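Local coordinates for phytase (Citrobacter braakii, PDB 3ZHC), which belongs to branch 2 of the histidine phosphatase superfamily and has a mixed alpha/beta fold built round a central sheet, at residues 81-84 against 85-89. The protein carries 2 engineered substitutions. Sequence-based numbering, arbitrary orientation.
Sequences GQYQ and RLWFT
Q84 and F88, one helical turn apart, form the tight side of this contact. CB of Q84 lies 3.7 Å from CE2 of F88. The glutamine chain then bends at chi2 (-69°), which brings OE1 over one face of the phenyl ring, toward its rim near CZ. Amide and ring planes are only 14° apart. Glutamine suits this buried place because its methylenes and flat amide pack against an aromatic ring while NE2 still finds a hydrogen-bond acceptor in E353; the apolar F88 is buried against L30, V33 and L93. Beside them Y83 and W87 run the same way: both hold CG anti to the backbone N, and their nearly parallel rings are slid so far apart that they barely overlap. The tyrosine OH lies over a face of the indole, 4.1 Å from CD1 of W87, and CB of W87 lies over a face of the tyrosine ring. Broad rings serve here, Y83 packing on L387 and P392, W87 on L30 and, by cation-pi contact, K395. Regular i to i+4 bonds carry the helix, among them F88 N to Q84 O at 2.8 Å. The looser side belongs to the partly exposed Q82, R85, L86 and T89. L86 rests its branch beside Q82 O, whereas the long chains of Q82 and R85 reach the carbonyls of L387 and L126. R85 O accepts both T89 N and T89 OG1, from opposite faces of its plane, a place suited to a short hydroxyl side chain. On helix 71-90, Q84, W87 and F88 pack on strand 28-38, Q84 and W87 also touching the adjoining antiparallel strand 353-361.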
loop_
_atom_site.group_PDB
_atom_site.type_symbol
_atom_site.label_atom_id
_atom_site.label_comp_id
_atom_site.label_asym_id
_atom_site.label_seq_id
_atom_site.Cartn_x
_atom_site.Cartn_y
_atom_site.Cartn_z
ATOM N N GLY B 81 4.943 2.243 -27.644
ATOM C CA GLY B 81 4.965 1.506 -28.933
ATOM C C GLY B 81 6.387 1.203 -29.379
ATOM O O GLY B 81 6.683 0.093 -29.823
ATOM N N GLN B 82 7.253 2.210 -29.238
ATOM C CA GLN B 82 8.684 2.125 -29.560
ATOM C C GLN B 82 9.377 1.116 -28.654
ATOM O O GLN B 82 10.092 0.242 -29.145
ATOM C CB GLN B 82 9.320 3.542 -29.467
ATOM C CG GLN B 82 10.842 3.637 -29.438
ATOM C CD GLN B 82 11.304 5.102 -29.468
ATOM O OE1 GLN B 82 11.146 5.791 -30.496
ATOM N NE2 GLN B 82 11.881 5.592 -28.330
ATOM N N TYR B 83 9.162 1.235 -27.334
ATOM C CA TYR B 83 9.725 0.262 -26.355
ATOM C C TYR B 83 9.246 -1.160 -26.662
ATOM O O TYR B 83 10.054 -2.093 -26.667
ATOM C CB TYR B 83 9.382 0.642 -24.902
ATOM C CG TYR B 83 9.615 -0.469 -23.876
ATOM C CD1 TYR B 83 10.891 -0.729 -23.370
ATOM C CD2 TYR B 83 8.544 -1.262 -23.409
ATOM C CE1 TYR B 83 11.111 -1.761 -22.419
ATOM C CE2 TYR B 83 8.757 -2.292 -22.461
ATOM C CZ TYR B 83 10.052 -2.528 -21.977
ATOM O OH TYR B 83 10.269 -3.527 -21.053
ATOM N N GLN B 84 7.939 -1.309 -26.917
ATOM C CA GLN B 84 7.361 -2.630 -27.215
ATOM C C GLN B 84 7.891 -3.222 -28.537
ATOM O O GLN B 84 8.085 -4.438 -28.618
ATOM C CB GLN B 84 5.812 -2.597 -27.198
ATOM C CG GLN B 84 5.144 -2.318 -25.788
ATOM C CD GLN B 84 5.297 -3.456 -24.763
ATOM O OE1 GLN B 84 6.326 -4.115 -24.681
ATOM N NE2 GLN B 84 4.265 -3.662 -23.970
ATOM N N ARG B 85 8.124 -2.370 -29.554
ATOM C CA ARG B 85 8.766 -2.808 -30.820
ATOM C C ARG B 85 10.128 -3.454 -30.530
ATOM O O ARG B 85 10.393 -4.558 -30.973
ATOM C CB ARG B 85 8.952 -1.630 -31.788
ATOM C CG ARG B 85 9.635 -1.975 -33.154
ATOM C CD ARG B 85 10.208 -0.710 -33.835
ATOM N NE ARG B 85 11.004 -1.052 -35.024
ATOM C CZ ARG B 85 10.510 -1.336 -36.250
ATOM N NH1 ARG B 85 9.176 -1.331 -36.502
ATOM N NH2 ARG B 85 11.358 -1.636 -37.252
ATOM N N LEU B 86 10.969 -2.733 -29.778
ATOM C CA LEU B 86 12.323 -3.205 -29.400
ATOM C C LEU B 86 12.275 -4.466 -28.549
ATOM O O LEU B 86 13.053 -5.398 -28.771
ATOM C CB LEU B 86 13.100 -2.104 -28.657
ATOM C CG LEU B 86 13.428 -0.835 -29.472
ATOM C CD1 LEU B 86 13.784 0.329 -28.578
ATOM C CD2 LEU B 86 14.557 -1.119 -30.512
ATOM N N TRP B 87 11.355 -4.498 -27.579
ATOM C CA TRP B 87 11.231 -5.648 -26.677
ATOM C C TRP B 87 10.683 -6.886 -27.413
ATOM O O TRP B 87 11.247 -7.966 -27.281
ATOM C CB TRP B 87 10.372 -5.314 -25.448
ATOM C CG TRP B 87 10.506 -6.340 -24.402
ATOM C CD1 TRP B 87 11.567 -6.503 -23.537
ATOM C CD2 TRP B 87 9.578 -7.365 -24.095
ATOM N NE1 TRP B 87 11.341 -7.568 -22.712
ATOM C CE2 TRP B 87 10.126 -8.120 -23.031
ATOM C CE3 TRP B 87 8.330 -7.725 -24.610
ATOM C CZ2 TRP B 87 9.466 -9.215 -22.471
ATOM C CZ3 TRP B 87 7.664 -8.819 -24.055
ATOM C CH2 TRP B 87 8.235 -9.552 -22.996
ATOM N N PHE B 88 9.599 -6.717 -28.180
ATOM C CA PHE B 88 9.023 -7.845 -28.967
ATOM C C PHE B 88 9.987 -8.381 -30.055
ATOM O O PHE B 88 9.974 -9.583 -30.365
ATOM C CB PHE B 88 7.670 -7.476 -29.620
ATOM C CG PHE B 88 6.521 -7.244 -28.629
ATOM C CD1 PHE B 88 6.353 -8.045 -27.473
ATOM C CD2 PHE B 88 5.583 -6.233 -28.875
ATOM C CE1 PHE B 88 5.283 -7.816 -26.581
ATOM C CE2 PHE B 88 4.511 -6.004 -27.988
ATOM C CZ PHE B 88 4.363 -6.794 -26.840
ATOM N N THR B 89 10.806 -7.486 -30.618
ATOM C CA THR B 89 11.810 -7.858 -31.628
ATOM C C THR B 89 12.971 -8.644 -30.992
ATOM O O THR B 89 13.440 -9.618 -31.580
ATOM C CB THR B 89 12.325 -6.601 -32.425
ATOM O OG1 THR B 89 11.233 -6.009 -33.142
ATOM C CG2 THR B 89 13.431 -6.978 -33.416
#